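Local coordinates for protein ribonucleoside-diphosphate reductase subunit beta (Streptococcus sanguinis, PDB 4N83) that probably supplies DNA precursors as the metal-bearing small subunit of a class Ib ribonucleotide reductase, which converts ribonucleotides to deoxyribonucleotides, here with a dimanganese site, at residues F159-Y170 / W245-N256. Numbering follows the deposited sequence.
Sequences FLFYSGFFTPLY and WTEEVKTFLRYN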
loop_
_atom_site.group_PDB
_atom_site.type_symbol
_atom_site.label_atom_id
_atom_site.label_comp_id
_atom_site.label_asym_id
_atom_site.label_seq_id
_atom_site.Cartn_x
_atom_site.Cartn_y
_atom_site.Cartn_z
ATOM N N PHE A 159 19.989 -8.413 -3.484
ATOM C CA PHE A 159 21.078 -9.367 -3.724
ATOM C C PHE A 159 20.603 -10.666 -4.389
ATOM O O PHE A 159 20.967 -10.942 -5.534
ATOM C CB PHE A 159 21.829 -9.629 -2.402
ATOM C CG PHE A 159 22.402 -11.017 -2.269
ATOM C CD1 PHE A 159 23.388 -11.470 -3.136
ATOM C CD2 PHE A 159 21.966 -11.864 -1.256
ATOM C CE1 PHE A 159 23.914 -12.745 -3.006
ATOM C CE2 PHE A 159 22.491 -13.138 -1.121
ATOM C CZ PHE A 159 23.465 -13.579 -1.998
ATOM N N LEU A 160 19.792 -11.451 -3.683
ATOM C CA LEU A 160 19.399 -12.786 -4.161
ATOM C C LEU A 160 18.180 -12.788 -5.095
ATOM O O LEU A 160 17.801 -13.839 -5.618
ATOM C CB LEU A 160 19.199 -13.752 -2.983
ATOM C CG LEU A 160 18.116 -13.455 -1.937
ATOM C CD1 LEU A 160 16.767 -14.037 -2.339
ATOM C CD2 LEU A 160 18.540 -13.986 -0.573
ATOM N N PHE A 161 17.570 -11.621 -5.298
ATOM C CA PHE A 161 16.575 -11.439 -6.363
ATOM C C PHE A 161 17.253 -11.444 -7.738
ATOM O O PHE A 161 16.641 -11.822 -8.738
ATOM C CB PHE A 161 15.805 -10.119 -6.180
ATOM C CG PHE A 161 14.374 -10.292 -5.729
ATOM C CD1 PHE A 161 13.329 -9.782 -6.490
ATOM C CD2 PHE A 161 14.072 -10.947 -4.543
ATOM C CE1 PHE A 161 12.015 -9.927 -6.080
ATOM C CE2 PHE A 161 12.760 -11.094 -4.129
ATOM C CZ PHE A 161 11.729 -10.586 -4.898
ATOM N N TYR A 162 18.519 -11.029 -7.776
ATOM C CA TYR A 162 19.243 -10.830 -9.033
ATOM C C TYR A 162 19.713 -12.122 -9.705
ATOM O O TYR A 162 20.157 -12.091 -10.854
ATOM C CB TYR A 162 20.419 -9.873 -8.819
ATOM C CG TYR A 162 19.977 -8.440 -8.628
ATOM C CD1 TYR A 162 19.485 -8.000 -7.402
ATOM C CD2 TYR A 162 20.034 -7.528 -9.678
ATOM C CE1 TYR A 162 19.070 -6.691 -7.228
ATOM C CE2 TYR A 162 19.623 -6.215 -9.509
ATOM C CZ TYR A 162 19.143 -5.804 -8.282
ATOM O OH TYR A 162 18.734 -4.503 -8.107
ATOM N N SER A 163 19.621 -13.247 -8.997
ATOM C CA SER A 163 19.792 -14.561 -9.619
ATOM C C SER A 163 18.742 -14.753 -10.714
ATOM O O SER A 163 19.016 -15.356 -11.752
ATOM C CB SER A 163 19.661 -15.678 -8.580
ATOM O OG SER A 163 18.421 -15.599 -7.897
ATOM N N GLY A 164 17.543 -14.230 -10.463
ATOM C CA GLY A 164 16.461 -14.239 -11.441
ATOM C C GLY A 164 16.560 -13.121 -12.465
ATOM O O GLY A 164 16.298 -13.344 -13.645
ATOM N N PHE A 165 16.942 -11.921 -12.026
ATOM C CA PHE A 165 17.043 -10.767 -12.930
ATOM C C PHE A 165 18.113 -10.926 -14.020
ATOM O O PHE A 165 18.046 -10.251 -15.048
ATOM C CB PHE A 165 17.315 -9.465 -12.156
ATOM C CG PHE A 165 16.176 -9.007 -11.273
ATOM C CD1 PHE A 165 14.849 -9.122 -11.680
ATOM C CD2 PHE A 165 16.439 -8.408 -10.046
ATOM C CE1 PHE A 165 13.815 -8.680 -10.868
ATOM C CE2 PHE A 165 15.409 -7.963 -9.233
ATOM C CZ PHE A 165 14.096 -8.099 -9.646
ATOM N N PHE A 166 19.087 -11.808 -13.798
ATOM C CA PHE A 166 20.163 -12.058 -14.768
ATOM C C PHE A 166 19.649 -12.461 -16.157
ATOM O O PHE A 166 20.225 -12.064 -17.173
ATOM C CB PHE A 166 21.113 -13.140 -14.232
ATOM C CG PHE A 166 22.332 -13.367 -15.088
ATOM C CD1 PHE A 166 23.515 -12.683 -14.836
ATOM C CD2 PHE A 166 22.303 -14.276 -16.141
ATOM C CE1 PHE A 166 24.639 -12.894 -15.618
ATOM C CE2 PHE A 166 23.423 -14.489 -16.928
ATOM C CZ PHE A 166 24.592 -13.798 -16.666
ATOM N N THR A 167 18.574 -13.248 -16.196
ATOM C CA THR A 167 18.031 -13.767 -17.458
ATOM C C THR A 167 17.379 -12.688 -18.345
ATOM O O THR A 167 17.785 -12.524 -19.495
ATOM C CB THR A 167 17.052 -14.939 -17.212
ATOM O OG1 THR A 167 17.688 -15.928 -16.393
ATOM C CG2 THR A 167 16.624 -15.580 -18.528
ATOM N N PRO A 168 16.369 -11.953 -17.828
ATOM C CA PRO A 168 15.749 -10.915 -18.664
ATOM C C PRO A 168 16.684 -9.752 -19.009
ATOM O O PRO A 168 16.535 -9.142 -20.069
ATOM C CB PRO A 168 14.576 -10.424 -17.807
ATOM C CG PRO A 168 14.963 -10.755 -16.409
ATOM C CD PRO A 168 15.708 -12.050 -16.514
ATOM N N LEU A 169 17.629 -9.449 -18.119
ATOM C CA LEU A 169 18.657 -8.439 -18.390
ATOM C C LEU A 169 19.622 -8.899 -19.489
ATOM O O LEU A 169 20.131 -8.077 -20.255
ATOM C CB LEU A 169 19.445 -8.109 -17.115
ATOM C CG LEU A 169 18.699 -7.360 -16.005
ATOM C CD1 LEU A 169 19.519 -7.354 -14.723
ATOM C CD2 LEU A 169 18.359 -5.938 -16.428
ATOM N N TYR A 170 19.873 -10.206 -19.552
ATOM C CA TYR A 170 20.710 -10.794 -20.602
ATOM C C TYR A 170 20.076 -10.608 -21.980
ATOM O O TYR A 170 20.750 -10.209 -22.930
ATOM C CB TYR A 170 20.960 -12.284 -20.319
ATOM C CG TYR A 170 21.529 -13.068 -21.486
ATOM C CD1 TYR A 170 22.901 -13.113 -21.719
ATOM C CD2 TYR A 170 20.693 -13.775 -22.349
ATOM C CE1 TYR A 170 23.423 -13.833 -22.782
ATOM C CE2 TYR A 170 21.206 -14.495 -23.416
ATOM C CZ TYR A 170 22.569 -14.521 -23.627
ATOM O OH TYR A 170 23.079 -15.237 -24.685
ATOM N N TRP A 245 25.076 -20.793 -18.089
ATOM C CA TRP A 245 25.432 -19.469 -17.561
ATOM C C TRP A 245 25.635 -19.517 -16.041
ATOM O O TRP A 245 25.541 -18.490 -15.368
ATOM C CB TRP A 245 24.350 -18.428 -17.888
ATOM C CG TRP A 245 23.850 -18.439 -19.307
ATOM C CD1 TRP A 245 24.569 -18.716 -20.434
ATOM C CD2 TRP A 245 22.521 -18.125 -19.747
ATOM N NE1 TRP A 245 23.767 -18.614 -21.546
ATOM C CE2 TRP A 245 22.507 -18.249 -21.154
ATOM C CE3 TRP A 245 21.340 -17.756 -19.088
ATOM C CZ2 TRP A 245 21.356 -18.019 -21.914
ATOM C CZ3 TRP A 245 20.197 -17.527 -19.845
ATOM C CH2 TRP A 245 20.214 -17.660 -21.244
ATOM N N THR A 246 25.927 -20.705 -15.509
ATOM C CA THR A 246 26.011 -20.920 -14.060
ATOM C C THR A 246 27.059 -20.033 -13.387
ATOM O O THR A 246 26.782 -19.410 -12.363
ATOM C CB THR A 246 26.334 -22.393 -13.736
ATOM O OG1 THR A 246 25.349 -23.244 -14.333
ATOM C CG2 THR A 246 26.356 -22.634 -12.232
ATOM N N GLU A 247 28.255 -19.985 -13.964
ATOM C CA GLU A 247 29.359 -19.214 -13.389
ATOM C C GLU A 247 29.186 -17.701 -13.556
ATOM O O GLU A 247 29.767 -16.926 -12.797
ATOM C CB GLU A 247 30.696 -19.660 -13.992
ATOM C CG GLU A 247 31.075 -21.099 -13.668
ATOM C CD GLU A 247 31.242 -21.357 -12.179
ATOM O OE1 GLU A 247 31.597 -20.417 -11.437
ATOM O OE2 GLU A 247 31.018 -22.508 -11.749
ATOM N N GLU A 248 28.394 -17.287 -14.544
ATOM C CA GLU A 248 28.093 -15.867 -14.750
ATOM C C GLU A 248 27.086 -15.344 -13.723
ATOM O O GLU A 248 27.192 -14.201 -13.275
ATOM C CB GLU A 248 27.562 -15.624 -16.164
ATOM C CG GLU A 248 28.589 -15.848 -17.260
ATOM C CD GLU A 248 28.042 -15.540 -18.640
ATOM O OE1 GLU A 248 28.654 -14.719 -19.355
ATOM O OE2 GLU A 248 26.993 -16.112 -19.009
ATOM N N VAL A 249 26.108 -16.177 -13.366
ATOM C CA VAL A 249 25.114 -15.824 -12.344
ATOM C C VAL A 249 25.773 -15.747 -10.963
ATOM O O VAL A 249 25.407 -14.906 -10.140
ATOM C CB VAL A 249 23.939 -16.833 -12.313
ATOM C CG1 VAL A 249 23.004 -16.554 -11.141
ATOM C CG2 VAL A 249 23.164 -16.791 -13.623
ATOM N N LYS A 250 26.740 -16.629 -10.721
ATOM C CA LYS A 250 27.536 -16.594 -9.494
ATOM C C LYS A 250 28.358 -15.306 -9.399
ATOM O O LYS A 250 28.503 -14.736 -8.317
ATOM C CB LYS A 250 28.451 -17.820 -9.413
ATOM C CG LYS A 250 27.705 -19.119 -9.151
ATOM C CD LYS A 250 28.603 -20.332 -9.330
ATOM C CE LYS A 250 27.876 -21.614 -8.961
ATOM N NZ LYS A 250 28.748 -22.811 -9.112
ATOM N N THR A 251 28.888 -14.854 -10.536
ATOM C CA THR A 251 29.607 -13.579 -10.615
ATOM C C THR A 251 28.661 -12.402 -10.351
ATOM O O THR A 251 29.049 -11.412 -9.729
ATOM C CB THR A 251 30.264 -13.384 -11.999
ATOM O OG1 THR A 251 30.934 -14.588 -12.394
ATOM C CG2 THR A 251 31.268 -12.239 -11.973
ATOM N N PHE A 252 27.425 -12.525 -10.832
ATOM C CA PHE A 252 26.403 -11.491 -10.664
ATOM C C PHE A 252 25.879 -11.448 -9.225
ATOM O O PHE A 252 25.561 -10.374 -8.709
ATOM C CB PHE A 252 25.254 -11.744 -11.652
ATOM C CG PHE A 252 24.349 -10.558 -11.880
ATOM C CD1 PHE A 252 24.869 -9.313 -12.216
ATOM C CD2 PHE A 252 22.968 -10.702 -11.806
ATOM C CE1 PHE A 252 24.032 -8.230 -12.440
ATOM C CE2 PHE A 252 22.127 -9.624 -12.035
ATOM C CZ PHE A 252 22.659 -8.387 -12.353
ATOM N N LEU A 253 25.797 -12.615 -8.584
ATOM C CA LEU A 253 25.332 -12.718 -7.195
ATOM C C LEU A 253 26.323 -12.117 -6.198
ATOM O O LEU A 253 25.921 -11.443 -5.249
ATOM C CB LEU A 253 25.048 -14.180 -6.823
ATOM C CG LEU A 253 23.691 -14.732 -7.267
ATOM C CD1 LEU A 253 23.667 -16.250 -7.165
ATOM C CD2 LEU A 253 22.567 -14.114 -6.445
ATOM N N ARG A 254 27.611 -12.374 -6.409
ATOM C CA ARG A 254 28.664 -11.796 -5.572
ATOM C C ARG A 254 28.733 -10.275 -5.725
ATOM O O ARG A 254 29.042 -9.562 -4.768
ATOM C CB ARG A 254 30.024 -12.416 -5.909
ATOM C CG ARG A 254 30.191 -13.851 -5.429
ATOM C CD ARG A 254 31.580 -14.388 -5.744
ATOM N NE ARG A 254 31.731 -14.732 -7.159
ATOM C CZ ARG A 254 31.497 -15.933 -7.693
ATOM N NH1 ARG A 254 31.089 -16.955 -6.947
ATOM N NH2 ARG A 254 31.672 -16.113 -8.998
ATOM N N TYR A 255 28.439 -9.792 -6.931
ATOM C CA TYR A 255 28.468 -8.362 -7.235
ATOM C C TYR A 255 27.369 -7.598 -6.493
ATOM O O TYR A 255 27.647 -6.608 -5.815
ATOM C CB TYR A 255 28.344 -8.144 -8.750
ATOM C CG TYR A 255 28.144 -6.702 -9.167
ATOM C CD1 TYR A 255 29.074 -5.722 -8.828
ATOM C CD2 TYR A 255 27.029 -6.319 -9.909
ATOM C CE1 TYR A 255 28.896 -4.403 -9.209
ATOM C CE2 TYR A 255 26.843 -5.002 -10.296
ATOM C CZ TYR A 255 27.779 -4.048 -9.943
ATOM O OH TYR A 255 27.596 -2.740 -10.324
ATOM N N ASN A 256 26.130 -8.065 -6.622
ATOM C CA ASN A 256 24.984 -7.413 -5.981
ATOM C C ASN A 256 24.909 -7.621 -4.466
ATOM O O ASN A 256 24.197 -6.890 -3.777
ATOM C CB ASN A 256 23.675 -7.873 -6.632
ATOM C CG ASN A 256 23.460 -7.261 -8.002
ATOM O OD1 ASN A 256 23.530 -6.042 -8.164
ATOM N ND2 ASN A 256 23.191 -8.098 -8.994
#
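Helix 162-170 crosses helix 246-256 with axes 9.3 Å apart and N-to-C directions at 121°, and Phe-166 reaches over this gap to Val-249 and Phe-252. No hydrogen bond joins the segments; van der Waals and aromatic contacts hold them. With CG anti to the backbone N (chi1 -174°), the Phe-166 ring projects at the partner helix: Val-249 CG2 sits over one face, 3.9 Å from the ring centroid, a CH-pi contact. The ring's edge faces Phe-252 in an offset edge-to-face pair, planes at 64°, while Phe-166 CZ meets Glu-248 CB. Tyr-162 extends this aromatic cluster, its CB 3.6 Å from Phe-252 CE2. The Asn-256 amide lies over one Tyr-162 ring face, Asn-256 ND2 3.3 Å from Tyr-162 CG, and Phe-165 covers the opposite face. The Phe-159 ring edge meets Leu-253 O. At the far end, Tyr-170 lies obliquely against the six-membered ring of Trp-245, the N-cap residue. Leu-253 CD2 packs against Ser-163, whose OG is hydrogen-bonded with Glu-232 and also lies near Leu-160 O. The Tyr-162 side chain, touching Ile-188, is about 10 Å from a bound manganese ion. The contact joins helix 246-263 to helix 162-173, which follows the helix bearing manganese ligand Glu-157, in the ferritin-like small-subunit fold.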